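Local coordinates for putative type VI secretion protein (Escherichia coli, PDB 6SKI) that is the type VI secretion effector Tle1, which probably hydrolyses phospholipids and is loaded onto the VgrG spike by binding its TTR domain, at residues S100-L105 / K125-G130; I107-D112 / D192-S197; I39-D44 / E166-A171; V419-M424 / E436-T441; E155-K160 / G199-R204. All blocks are in the same frame, centred on the assembly; numbering follows the deposited sequence.

Overall arrangement
Contacts 1, 2 and 3 are built round one mixed sheet, in which strand 22-43 lies between the parallel strands 121-128 and 184-195; their centres are 6 to 10 Å apart. Helix 101-108 serves contacts 1 and 2 on one face, and helix 156-178 serves contacts 3 and 5 on the other. Contact 5 joins it to helix 198-211, which follows strand 184-195 directly. Contact 4 comes last, outside helix 101-108, its centre about 25 Å from that of contact 5. Contact 2 interleaves along the chain with contacts 1, 3 and 5, and contact 3 with 5, whereas contact 1 falls wholly between the segments of contact 3. This fits an alpha/beta-hydrolase core with a probable Ser-His-Asp triad.

Contact 1. Residues S100-L105 / K125-G130; sequences SNIHWL and KTYISG
Y127 reaches from strand 121-128 to I102 and H103 of helix 101-108, a helix-on-sheet contact consistent with the alpha/beta-hydrolase fold of this family. The backbones stay well separated: the nearest CA atoms, those of H103 and Y127, are 8.0 Å apart, and the tyrosine side chain spans the gap. At its base, CB points to the helix but lies short of it. The first torsion carries CG directly away from the backbone N (chi1 -179°) and sends the ring straight out from the strand. CD1, the next atom outward on the helix side, stands 4.6 Å from I102 CG2. CE1 does the touching, 4.3 Å from I102 CG2 and 4.4 Å from H103 CA; both neighbours approach the ring obliquely. At the tip, OH passes on toward the D44 carboxylate, to which S100 OG is hydrogen-bonded through OD1. I102 divides its two branches between different partners: the CG2 methyl meets the tyrosine, whereas CG1 and CD1 turn to the strand end at G195 and F196. The H103 ring stacks on Y99, leaving its backbone to meet Y127. Contacts this long, with no hydrogen bond between the segments, indicate loose apolar packing. On the strand itself, the carbonyl O of Y127 accepts a hydrogen bond from NH1 of R167.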
# COMPACT_ATOMS: atom_id res chain seq x y z
N SER A 100 3.77 -5.13 7.10
CA SER A 100 2.50 -4.42 7.14
C SER A 100 1.37 -5.43 7.35
O SER A 100 1.60 -6.63 7.49
CB SER A 100 2.29 -3.61 5.87
OG SER A 100 2.79 -4.30 4.74
N ASN A 101 0.14 -4.95 7.35
CA ASN A 101 -1.01 -5.83 7.46
C ASN A 101 -1.36 -6.48 6.13
O ASN A 101 -2.05 -7.49 6.11
CB ASN A 101 -2.22 -5.06 7.98
CG ASN A 101 -2.25 -4.98 9.49
OD1 ASN A 101 -1.53 -5.71 10.17
ND2 ASN A 101 -3.08 -4.10 10.02
N ILE A 102 -0.87 -5.92 5.02
CA ILE A 102 -1.02 -6.57 3.73
C ILE A 102 -0.14 -7.81 3.65
O ILE A 102 -0.53 -8.83 3.08
CB ILE A 102 -0.72 -5.57 2.59
CG1 ILE A 102 -1.70 -4.41 2.64
CG2 ILE A 102 -0.76 -6.26 1.25
CD1 ILE A 102 -3.13 -4.84 2.50
N HIS A 103 1.05 -7.74 4.25
CA HIS A 103 1.89 -8.93 4.36
C HIS A 103 1.18 -10.05 5.11
O HIS A 103 1.18 -11.20 4.68
CB HIS A 103 3.20 -8.56 5.07
CG HIS A 103 4.12 -9.72 5.27
ND1 HIS A 103 4.14 -10.46 6.43
CD2 HIS A 103 5.06 -10.27 4.46
CE1 HIS A 103 5.05 -11.42 6.33
NE2 HIS A 103 5.62 -11.32 5.14
N TRP A 104 0.55 -9.71 6.24
CA TRP A 104 -0.11 -10.73 7.05
C TRP A 104 -1.37 -11.24 6.38
O TRP A 104 -1.70 -12.42 6.49
CB TRP A 104 -0.42 -10.16 8.43
CG TRP A 104 0.81 -9.81 9.20
CD1 TRP A 104 1.14 -8.59 9.70
CD2 TRP A 104 1.87 -10.70 9.56
NE1 TRP A 104 2.35 -8.66 10.34
CE2 TRP A 104 2.82 -9.94 10.27
CE3 TRP A 104 2.12 -12.05 9.34
CZ2 TRP A 104 3.99 -10.49 10.77
CZ3 TRP A 104 3.28 -12.60 9.84
CH2 TRP A 104 4.20 -11.82 10.55
N LEU A 105 -2.10 -10.36 5.69
CA LEU A 105 -3.26 -10.81 4.93
C LEU A 105 -2.84 -11.75 3.80
O LEU A 105 -3.53 -12.72 3.51
CB LEU A 105 -4.01 -9.61 4.37
CG LEU A 105 -4.94 -8.87 5.33
CD1 LEU A 105 -5.42 -7.60 4.68
CD2 LEU A 105 -6.10 -9.72 5.76
N LYS A 125 -3.27 -16.19 -4.68
CA LYS A 125 -2.93 -14.90 -4.10
C LYS A 125 -1.70 -14.33 -4.78
O LYS A 125 -0.87 -15.05 -5.33
CB LYS A 125 -2.73 -14.99 -2.59
CG LYS A 125 -1.68 -15.97 -2.12
CD LYS A 125 -1.89 -16.26 -0.65
CE LYS A 125 -0.71 -16.97 -0.03
NZ LYS A 125 -1.11 -17.62 1.25
N THR A 126 -1.61 -13.00 -4.72
CA THR A 126 -0.58 -12.24 -5.39
C THR A 126 -0.15 -11.10 -4.49
O THR A 126 -0.98 -10.47 -3.82
CB THR A 126 -1.10 -11.68 -6.72
OG1 THR A 126 -1.76 -12.72 -7.45
CG2 THR A 126 0.03 -11.16 -7.52
N TYR A 127 1.15 -10.82 -4.48
CA TYR A 127 1.71 -9.77 -3.64
C TYR A 127 2.44 -8.76 -4.51
O TYR A 127 3.37 -9.12 -5.24
CB TYR A 127 2.65 -10.35 -2.58
CG TYR A 127 3.24 -9.31 -1.67
CD1 TYR A 127 2.55 -8.87 -0.55
CD2 TYR A 127 4.50 -8.77 -1.92
CE1 TYR A 127 3.08 -7.91 0.29
CE2 TYR A 127 5.04 -7.82 -1.08
CZ TYR A 127 4.33 -7.40 0.01
OH TYR A 127 4.87 -6.45 0.85
N ILE A 128 2.02 -7.50 -4.42
CA ILE A 128 2.69 -6.39 -5.09
C ILE A 128 3.29 -5.49 -4.03
O ILE A 128 2.62 -5.15 -3.05
CB ILE A 128 1.72 -5.62 -6.01
CG1 ILE A 128 1.08 -6.56 -7.03
CG2 ILE A 128 2.43 -4.50 -6.72
CD1 ILE A 128 -0.31 -7.02 -6.66
N SER A 129 4.54 -5.09 -4.22
CA SER A 129 5.24 -4.30 -3.23
C SER A 129 4.80 -2.84 -3.30
O SER A 129 3.97 -2.45 -4.12
CB SER A 129 6.75 -4.43 -3.42
OG SER A 129 7.14 -4.04 -4.72
N GLY A 130 5.36 -2.02 -2.42
CA GLY A 130 5.00 -0.62 -2.38
C GLY A 130 5.74 0.20 -3.41
O GLY A 130 6.75 -0.21 -3.97

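Contact 2. Residues I107-D112 / D192-S197; sequences ILYHPD and DVFGFS
The Y109 ring has D192 OD2 at its edge, in the ring plane, and F194 CE1 approaching obliquely 4.5 Å from Y109 CE1. F42 meets the same tyrosine edge-to-face, and it meets F194 with the two ring planes only about 10° apart. Y109 OH donates a 2.9 Å hydrogen bond to D192 OD2, which accepts with its anti lone pair, the one facing away from the other carboxylate oxygen. The ring and carboxylate planes are 68° apart, and the two side chains cross at roughly a right angle. The same OD2 forms a salt bridge with R239 NH2, a second grip that probably keeps the carboxylate ionised and its rotation fixed. Y109 is where the chain leaves helix 101-108, while D192 and F194 belong to strand 184-195, flanked by strands 22-43 and 237-243. The strand ends at G195, and two residues on, S197, with a positive phi (69°) just before helix 198-211, is consistent with a nucleophile elbow.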
# COMPACT_ATOMS: atom_id res chain seq x y z
N ILE A 107 -0.11 -13.69 3.86
CA ILE A 107 0.28 -14.93 4.52
C ILE A 107 -0.95 -15.72 4.95
O ILE A 107 -0.94 -16.96 4.94
CB ILE A 107 1.21 -14.64 5.71
CG1 ILE A 107 2.52 -14.00 5.23
CG2 ILE A 107 1.50 -15.90 6.50
CD1 ILE A 107 3.05 -14.57 3.94
N LEU A 108 -2.03 -15.03 5.31
CA LEU A 108 -3.22 -15.69 5.84
C LEU A 108 -4.28 -15.96 4.79
O LEU A 108 -5.16 -16.79 5.03
CB LEU A 108 -3.83 -14.84 6.95
CG LEU A 108 -3.12 -14.85 8.30
CD1 LEU A 108 -3.76 -13.84 9.23
CD2 LEU A 108 -3.18 -16.23 8.90
N TYR A 109 -4.23 -15.27 3.66
CA TYR A 109 -5.11 -15.58 2.54
C TYR A 109 -4.95 -17.05 2.17
O TYR A 109 -3.84 -17.50 1.86
CB TYR A 109 -4.76 -14.69 1.35
CG TYR A 109 -5.79 -14.67 0.25
CD1 TYR A 109 -6.91 -13.87 0.34
CD2 TYR A 109 -5.62 -15.43 -0.89
CE1 TYR A 109 -7.83 -13.83 -0.67
CE2 TYR A 109 -6.54 -15.41 -1.91
CZ TYR A 109 -7.65 -14.60 -1.79
OH TYR A 109 -8.58 -14.57 -2.80
N HIS A 110 -6.04 -17.79 2.23
CA HIS A 110 -5.97 -19.22 1.97
C HIS A 110 -5.57 -19.47 0.52
O HIS A 110 -6.30 -19.05 -0.39
CB HIS A 110 -7.30 -19.88 2.28
CG HIS A 110 -7.30 -21.36 2.06
ND1 HIS A 110 -8.11 -21.98 1.14
CD2 HIS A 110 -6.57 -22.35 2.64
CE1 HIS A 110 -7.89 -23.28 1.17
NE2 HIS A 110 -6.96 -23.53 2.07
N PRO A 111 -4.45 -20.14 0.26
CA PRO A 111 -4.09 -20.46 -1.12
C PRO A 111 -4.57 -21.84 -1.54
O PRO A 111 -4.52 -22.79 -0.75
CB PRO A 111 -2.57 -20.37 -1.09
CG PRO A 111 -2.23 -20.91 0.27
CD PRO A 111 -3.38 -20.52 1.19
N ASP A 112 -5.05 -21.96 -2.77
CA ASP A 112 -5.38 -23.25 -3.35
C ASP A 112 -4.33 -23.60 -4.39
O ASP A 112 -4.01 -22.78 -5.26
CB ASP A 112 -6.77 -23.23 -3.98
CG ASP A 112 -7.87 -23.46 -2.96
OD1 ASP A 112 -7.98 -24.58 -2.45
OD2 ASP A 112 -8.62 -22.50 -2.67
N ASP A 192 -9.92 -10.40 -4.94
CA ASP A 192 -9.93 -9.81 -3.60
C ASP A 192 -8.74 -8.87 -3.53
O ASP A 192 -7.60 -9.32 -3.39
CB ASP A 192 -9.86 -10.87 -2.51
CG ASP A 192 -11.09 -11.73 -2.46
OD1 ASP A 192 -12.20 -11.18 -2.51
OD2 ASP A 192 -10.94 -12.97 -2.33
N VAL A 193 -9.00 -7.58 -3.63
CA VAL A 193 -7.95 -6.58 -3.71
C VAL A 193 -7.75 -5.97 -2.34
O VAL A 193 -8.70 -5.49 -1.71
CB VAL A 193 -8.29 -5.51 -4.76
CG1 VAL A 193 -7.03 -4.80 -5.20
CG2 VAL A 193 -8.99 -6.14 -5.94
N PHE A 194 -6.51 -6.00 -1.86
CA PHE A 194 -6.13 -5.46 -0.56
C PHE A 194 -4.99 -4.48 -0.75
O PHE A 194 -4.06 -4.76 -1.52
CB PHE A 194 -5.72 -6.57 0.40
CG PHE A 194 -6.83 -7.51 0.76
CD1 PHE A 194 -7.08 -8.62 -0.02
CD2 PHE A 194 -7.60 -7.29 1.88
CE1 PHE A 194 -8.10 -9.48 0.30
CE2 PHE A 194 -8.61 -8.16 2.21
CZ PHE A 194 -8.86 -9.25 1.42
N GLY A 195 -5.04 -3.35 -0.06
CA GLY A 195 -3.99 -2.36 -0.18
C GLY A 195 -3.73 -1.66 1.14
O GLY A 195 -4.61 -1.54 1.99
N PHE A 196 -2.49 -1.20 1.29
CA PHE A 196 -2.14 -0.28 2.37
C PHE A 196 -1.58 1.00 1.76
O PHE A 196 -0.40 1.07 1.40
CB PHE A 196 -1.15 -0.87 3.36
CG PHE A 196 -0.70 0.11 4.41
CD1 PHE A 196 -1.60 1.02 4.95
CD2 PHE A 196 0.60 0.13 4.85
CE1 PHE A 196 -1.20 1.92 5.90
CE2 PHE A 196 1.00 1.04 5.80
CZ PHE A 196 0.10 1.93 6.33
N SER A 197 -2.46 1.97 1.64
CA SER A 197 -2.31 3.40 1.38
C SER A 197 -1.83 3.81 0.00
O SER A 197 -2.63 4.34 -0.77
CB SER A 197 -1.31 3.95 2.38
OG SER A 197 -1.23 5.35 2.31

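Contact 3. Residues I39-D44 / E166-A171; sequences IGIFFD and ERITQA
Strand 39-43 runs beneath helix 166-171 with its nearest CA pair, I39 and I168, 7.6 Å apart, room for a single layer of interlocked branched side chains. I168 is the helix residue that makes the contact, and it engages both strand isoleucines at once. Its CG2 methyl, placed opposite the backbone N by the first torsion, lies 4.0 Å from I39 CD1. The other branch serves I41: CG1 and CD1 of I168 are each 3.6 Å from I41 CD1. The two strand residues reach the helix differently. I39 extends straight out (chi2 -178°), whereas I41 bends at its second torsion (chi2 -76°), which swings CD1 over to I168. Both pairs of side chains cross at about right angles. F191 of strand 184-195 and F206 of helix 198-211 also touch I168, and T126 of strand 121-128 packs against I39. F42, next along the strand, points to the opposite sheet face, under helix 101-108.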
# COMPACT_ATOMS: atom_id res chain seq x y z
N ILE A 39 -8.61 -14.46 -7.25
CA ILE A 39 -7.21 -14.05 -7.18
C ILE A 39 -7.11 -12.95 -6.14
O ILE A 39 -7.71 -11.87 -6.30
CB ILE A 39 -6.68 -13.59 -8.54
CG1 ILE A 39 -7.09 -14.58 -9.63
CG2 ILE A 39 -5.17 -13.44 -8.49
CD1 ILE A 39 -6.57 -14.24 -11.00
N GLY A 40 -6.37 -13.21 -5.08
CA GLY A 40 -6.17 -12.22 -4.04
C GLY A 40 -5.07 -11.27 -4.41
O GLY A 40 -3.90 -11.66 -4.48
N ILE A 41 -5.42 -10.01 -4.65
CA ILE A 41 -4.47 -8.99 -5.07
C ILE A 41 -4.10 -8.19 -3.83
O ILE A 41 -4.97 -7.62 -3.17
CB ILE A 41 -5.05 -8.09 -6.17
CG1 ILE A 41 -5.89 -8.91 -7.14
CG2 ILE A 41 -3.93 -7.42 -6.93
CD1 ILE A 41 -5.07 -9.73 -8.09
N PHE A 42 -2.81 -8.16 -3.52
CA PHE A 42 -2.32 -7.56 -2.28
C PHE A 42 -1.33 -6.47 -2.65
O PHE A 42 -0.18 -6.77 -2.98
CB PHE A 42 -1.69 -8.62 -1.39
CG PHE A 42 -2.67 -9.58 -0.80
CD1 PHE A 42 -2.88 -10.81 -1.38
CD2 PHE A 42 -3.38 -9.26 0.34
CE1 PHE A 42 -3.79 -11.69 -0.85
CE2 PHE A 42 -4.29 -10.14 0.87
CZ PHE A 42 -4.49 -11.36 0.28
N PHE A 43 -1.77 -5.23 -2.57
CA PHE A 43 -0.96 -4.06 -2.90
C PHE A 43 -0.40 -3.52 -1.59
O PHE A 43 -1.14 -2.98 -0.78
CB PHE A 43 -1.78 -2.99 -3.59
CG PHE A 43 -2.18 -3.30 -5.00
CD1 PHE A 43 -1.32 -3.05 -6.04
CD2 PHE A 43 -3.44 -3.78 -5.27
CE1 PHE A 43 -1.70 -3.31 -7.33
CE2 PHE A 43 -3.82 -4.04 -6.56
CZ PHE A 43 -2.95 -3.81 -7.59
N ASP A 44 0.90 -3.66 -1.39
CA ASP A 44 1.46 -3.22 -0.13
C ASP A 44 1.85 -1.75 -0.21
O ASP A 44 1.94 -1.15 -1.28
CB ASP A 44 2.67 -4.08 0.23
CG ASP A 44 2.89 -4.16 1.72
OD1 ASP A 44 2.28 -3.37 2.46
OD2 ASP A 44 3.69 -5.02 2.15
N GLU A 166 0.94 -8.29 -14.47
CA GLU A 166 1.98 -9.28 -14.72
C GLU A 166 2.02 -10.34 -13.62
O GLU A 166 2.20 -11.54 -13.89
CB GLU A 166 3.34 -8.61 -14.88
CG GLU A 166 3.48 -7.77 -16.14
CD GLU A 166 3.53 -6.29 -15.87
OE1 GLU A 166 2.78 -5.54 -16.54
OE2 GLU A 166 4.32 -5.86 -15.00
N ARG A 167 1.84 -9.92 -12.37
CA ARG A 167 1.85 -10.87 -11.27
C ARG A 167 0.61 -11.76 -11.28
O ARG A 167 0.66 -12.91 -10.84
CB ARG A 167 1.98 -10.10 -9.95
CG ARG A 167 3.35 -9.52 -9.70
CD ARG A 167 4.18 -10.46 -8.85
NE ARG A 167 5.60 -10.16 -8.94
CZ ARG A 167 6.27 -9.43 -8.05
NH1 ARG A 167 5.64 -8.92 -6.99
NH2 ARG A 167 7.57 -9.20 -8.21
N ILE A 168 -0.52 -11.24 -11.78
CA ILE A 168 -1.70 -12.07 -11.98
C ILE A 168 -1.42 -13.15 -13.01
O ILE A 168 -1.81 -14.31 -12.84
CB ILE A 168 -2.89 -11.20 -12.42
CG1 ILE A 168 -3.51 -10.47 -11.23
CG2 ILE A 168 -3.95 -12.03 -13.12
CD1 ILE A 168 -4.33 -9.28 -11.63
N THR A 169 -0.73 -12.79 -14.09
CA THR A 169 -0.34 -13.79 -15.08
C THR A 169 0.54 -14.86 -14.44
O THR A 169 0.33 -16.06 -14.66
CB THR A 169 0.39 -13.12 -16.24
OG1 THR A 169 -0.55 -12.48 -17.10
CG2 THR A 169 1.18 -14.13 -17.04
N GLN A 170 1.51 -14.44 -13.64
CA GLN A 170 2.40 -15.40 -12.99
C GLN A 170 1.65 -16.32 -12.04
O GLN A 170 1.89 -17.53 -12.01
CB GLN A 170 3.52 -14.66 -12.25
CG GLN A 170 4.38 -15.56 -11.39
CD GLN A 170 5.21 -14.78 -10.40
OE1 GLN A 170 5.60 -13.63 -10.66
NE2 GLN A 170 5.50 -15.38 -9.25
N ALA A 171 0.73 -15.76 -11.25
CA ALA A 171 -0.02 -16.56 -10.29
C ALA A 171 -0.95 -17.55 -10.99
O ALA A 171 -1.10 -18.69 -10.54
CB ALA A 171 -0.81 -15.66 -9.35

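Contact 4. Residues V419-M424 / E436-T441; sequences VCLRVM and EPIRQT
L421 makes the first touch along helix 416-431, its CD2 methyl lying 4.5 Å from I438 CD1 in the returning loop. The same leucine also packs on N101, W104 and L105, so I438 meets the margin of the packing between helices 416-431 and 101-108. R422 follows and carries the main part of the contact. Its chain runs extended from CG to NE, setting the guanidinium beside the isoleucine. I438 CD1 sits 3.9 Å above the guanidinium plane, over its centre; I438 CG2 approaches NH2 of R422 at 3.5 Å. Nearer the helix, R422 CG is 4.2 Å from I438 CD1, which makes the aliphatic part of the arginine a further apolar surface. In this probably alpha/beta-hydrolase-like fold, the irregular loop 436-441 doubles back past the helix that precedes it and is tied to helix 101-108 where E436 N meets L108 O. Further along the helix, V423 and M424 turn to F280 and I282 of strand 278-284, setting that side of the helix against the sheet. R439 points away from the helix; its guanidinium has P437 O 3.5 Å over one face and makes a long salt bridge, 3.9 Å from NH2 of R439 to E436 OE1.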
# COMPACT_ATOMS: atom_id res chain seq x y z
N VAL A 419 -4.85 -5.66 15.79
CA VAL A 419 -6.28 -5.42 15.94
C VAL A 419 -6.88 -4.97 14.62
O VAL A 419 -7.94 -5.45 14.21
CB VAL A 419 -6.52 -4.38 17.05
CG1 VAL A 419 -8.00 -4.07 17.17
CG2 VAL A 419 -5.95 -4.86 18.37
N CYS A 420 -6.20 -4.06 13.92
CA CYS A 420 -6.69 -3.63 12.62
C CYS A 420 -6.69 -4.77 11.61
O CYS A 420 -7.60 -4.87 10.78
CB CYS A 420 -5.85 -2.46 12.12
SG CYS A 420 -5.95 -1.02 13.18
N LEU A 421 -5.69 -5.65 11.70
CA LEU A 421 -5.67 -6.86 10.89
C LEU A 421 -6.89 -7.72 11.15
O LEU A 421 -7.51 -8.24 10.22
CB LEU A 421 -4.40 -7.65 11.20
CG LEU A 421 -4.14 -8.88 10.34
CD1 LEU A 421 -3.99 -8.49 8.88
CD2 LEU A 421 -2.92 -9.59 10.84
N ARG A 422 -7.24 -7.90 12.42
CA ARG A 422 -8.38 -8.75 12.75
C ARG A 422 -9.69 -8.12 12.29
O ARG A 422 -10.61 -8.83 11.87
CB ARG A 422 -8.41 -9.03 14.25
CG ARG A 422 -7.32 -9.99 14.66
CD ARG A 422 -6.97 -9.90 16.11
NE ARG A 422 -5.65 -10.49 16.35
CZ ARG A 422 -5.46 -11.73 16.76
NH1 ARG A 422 -6.50 -12.53 16.97
NH2 ARG A 422 -4.23 -12.19 16.95
N VAL A 423 -9.78 -6.80 12.32
CA VAL A 423 -10.98 -6.14 11.80
C VAL A 423 -11.09 -6.35 10.29
O VAL A 423 -12.17 -6.67 9.77
CB VAL A 423 -10.97 -4.65 12.16
CG1 VAL A 423 -12.25 -4.00 11.69
CG2 VAL A 423 -10.83 -4.47 13.65
N MET A 424 -9.98 -6.19 9.56
CA MET A 424 -10.02 -6.43 8.12
C MET A 424 -10.30 -7.90 7.81
O MET A 424 -10.98 -8.21 6.83
CB MET A 424 -8.72 -5.98 7.46
CG MET A 424 -8.79 -5.95 5.94
SD MET A 424 -10.03 -4.83 5.26
CE MET A 424 -9.35 -3.24 5.71
N GLU A 436 -6.78 -18.31 6.43
CA GLU A 436 -6.32 -19.25 7.43
C GLU A 436 -6.50 -18.64 8.82
O GLU A 436 -6.35 -17.43 8.99
CB GLU A 436 -4.86 -19.60 7.19
CG GLU A 436 -4.55 -20.12 5.79
CD GLU A 436 -4.90 -21.58 5.59
OE1 GLU A 436 -5.80 -22.10 6.29
OE2 GLU A 436 -4.27 -22.22 4.73
N PRO A 437 -6.85 -19.45 9.81
CA PRO A 437 -7.04 -18.92 11.16
C PRO A 437 -5.75 -18.33 11.71
O PRO A 437 -4.64 -18.75 11.36
CB PRO A 437 -7.47 -20.15 11.96
CG PRO A 437 -8.18 -20.97 10.93
CD PRO A 437 -7.24 -20.87 9.76
N ILE A 438 -5.90 -17.33 12.58
CA ILE A 438 -4.77 -16.80 13.34
C ILE A 438 -4.55 -17.73 14.52
O ILE A 438 -5.41 -17.85 15.39
CB ILE A 438 -5.03 -15.36 13.81
CG1 ILE A 438 -4.99 -14.39 12.63
CG2 ILE A 438 -4.01 -14.96 14.85
CD1 ILE A 438 -4.85 -12.95 13.05
N ARG A 439 -3.40 -18.39 14.54
CA ARG A 439 -3.10 -19.40 15.53
C ARG A 439 -2.02 -18.89 16.48
O ARG A 439 -1.38 -17.86 16.24
CB ARG A 439 -2.65 -20.70 14.86
CG ARG A 439 -3.63 -21.21 13.81
CD ARG A 439 -3.11 -22.47 13.14
NE ARG A 439 -3.98 -22.92 12.05
CZ ARG A 439 -3.84 -22.56 10.78
NH1 ARG A 439 -2.87 -21.73 10.43
NH2 ARG A 439 -4.68 -23.02 9.86
N GLN A 440 -1.84 -19.61 17.58
CA GLN A 440 -0.74 -19.32 18.49
C GLN A 440 0.61 -19.51 17.82
O GLN A 440 1.61 -18.97 18.30
CB GLN A 440 -0.85 -20.17 19.75
CG GLN A 440 -1.91 -19.70 20.76
CD GLN A 440 -3.29 -19.50 20.15
OE1 GLN A 440 -3.89 -20.43 19.62
NE2 GLN A 440 -3.78 -18.27 20.21
N THR A 441 0.65 -20.29 16.74
CA THR A 441 1.87 -20.39 15.94
C THR A 441 2.33 -19.02 15.47
O THR A 441 3.53 -18.72 15.50
CB THR A 441 1.63 -21.31 14.74
OG1 THR A 441 1.38 -22.64 15.21
CG2 THR A 441 2.83 -21.32 13.81

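Contact 5. Residues E155-K160 / G199-R204; sequences EGVVTK and GAAAAR
Helices 156-160 and 199-204 come within 8.6 Å of each other, axis to axis, at a crossing angle of -59°, with V157 and A202 the nearest CA pair, 4.6 Å apart. V157 is the side chain that fills the crossing, and its two methyls take different partners. CG1 lies opposite the backbone N (chi1 156°) and ends 3.6 Å from A202 CA, against backbone more than side chain. CG2 meets the A201 CB methyl at 3.8 Å. The valine therefore straddles the A201-A202 peptide link, both methyls lying within 3.9 Å of A202 N. In return, A202 CB stands 4.0 Å from V157 O, so each helix presses a methyl on the other's main chain. The small side chains of A201 and A202 are consistent with this close approach. In the alpha/beta-hydrolase arrangement this helix follows the turn that carries the probable nucleophile S197, and A201 lies near the putative triad of S197, H310 and D245 without touching it. One turn beyond V157, K160 adds a looser touch, its CB 4.4 Å from A202 CB. From there the lysine bends away (chi2 -80°), and NZ makes weak hydrogen bonds to S129 O and G130 O beyond strand 121-128. F43 of strand 22-43 packs beneath, touching A202 and A203.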
# COMPACT_ATOMS: atom_id res chain seq x y z
N GLU A 155 3.82 8.57 -10.54
CA GLU A 155 2.89 7.76 -11.32
C GLU A 155 2.83 6.32 -10.82
O GLU A 155 2.43 5.43 -11.58
CB GLU A 155 3.29 7.79 -12.79
CG GLU A 155 2.73 8.98 -13.54
CD GLU A 155 3.58 9.36 -14.74
OE1 GLU A 155 4.70 8.82 -14.87
OE2 GLU A 155 3.13 10.19 -15.55
N GLY A 156 3.21 6.08 -9.57
CA GLY A 156 3.43 4.73 -9.10
C GLY A 156 2.17 3.88 -9.03
O GLY A 156 2.25 2.66 -9.11
N VAL A 157 1.01 4.51 -8.85
CA VAL A 157 -0.22 3.74 -8.65
C VAL A 157 -0.56 2.93 -9.90
O VAL A 157 -0.81 1.72 -9.84
CB VAL A 157 -1.37 4.68 -8.25
CG1 VAL A 157 -2.71 4.07 -8.61
CG2 VAL A 157 -1.29 5.01 -6.78
N VAL A 158 -0.55 3.59 -11.07
CA VAL A 158 -0.89 2.90 -12.31
C VAL A 158 0.18 1.88 -12.67
O VAL A 158 -0.12 0.78 -13.14
CB VAL A 158 -1.11 3.93 -13.43
CG1 VAL A 158 -1.68 3.26 -14.66
CG2 VAL A 158 -2.01 5.04 -12.95
N THR A 159 1.45 2.22 -12.44
CA THR A 159 2.53 1.28 -12.69
C THR A 159 2.40 0.05 -11.80
O THR A 159 2.71 -1.06 -12.23
CB THR A 159 3.87 1.98 -12.48
OG1 THR A 159 4.10 2.91 -13.54
CG2 THR A 159 5.01 0.97 -12.46
N LYS A 160 1.92 0.23 -10.57
CA LYS A 160 1.73 -0.90 -9.68
C LYS A 160 0.55 -1.75 -10.12
O LYS A 160 0.57 -2.97 -9.96
CB LYS A 160 1.57 -0.42 -8.24
CG LYS A 160 2.87 0.01 -7.62
CD LYS A 160 3.68 -1.17 -7.14
CE LYS A 160 5.13 -0.80 -6.96
NZ LYS A 160 5.96 -1.99 -6.61
N GLY A 199 -0.57 1.19 -1.97
CA GLY A 199 -1.34 0.10 -2.44
C GLY A 199 -2.81 0.27 -2.18
O GLY A 199 -3.59 -0.56 -2.65
N ALA A 200 -3.26 1.32 -1.49
CA ALA A 200 -4.71 1.43 -1.39
C ALA A 200 -5.29 2.19 -2.56
O ALA A 200 -6.22 1.69 -3.20
CB ALA A 200 -5.14 2.11 -0.09
N ALA A 201 -4.68 3.31 -2.92
CA ALA A 201 -5.04 3.96 -4.17
C ALA A 201 -4.85 3.01 -5.33
O ALA A 201 -5.77 2.81 -6.14
CB ALA A 201 -4.21 5.23 -4.36
N ALA A 202 -3.70 2.33 -5.38
CA ALA A 202 -3.49 1.32 -6.40
C ALA A 202 -4.60 0.29 -6.37
O ALA A 202 -5.20 -0.01 -7.42
CB ALA A 202 -2.13 0.64 -6.20
N ALA A 203 -4.96 -0.20 -5.18
CA ALA A 203 -6.04 -1.17 -5.12
C ALA A 203 -7.31 -0.59 -5.71
O ALA A 203 -7.92 -1.20 -6.60
CB ALA A 203 -6.28 -1.62 -3.68
N ARG A 204 -7.65 0.63 -5.30
CA ARG A 204 -8.84 1.26 -5.86
C ARG A 204 -8.70 1.40 -7.36
O ARG A 204 -9.61 1.01 -8.11
CB ARG A 204 -9.07 2.61 -5.18
CG ARG A 204 -9.40 2.47 -3.71
CD ARG A 204 -9.20 3.76 -2.95
NE ARG A 204 -10.20 4.76 -3.28
CZ ARG A 204 -10.65 5.66 -2.42
NH1 ARG A 204 -10.19 5.68 -1.18
NH2 ARG A 204 -11.56 6.55 -2.79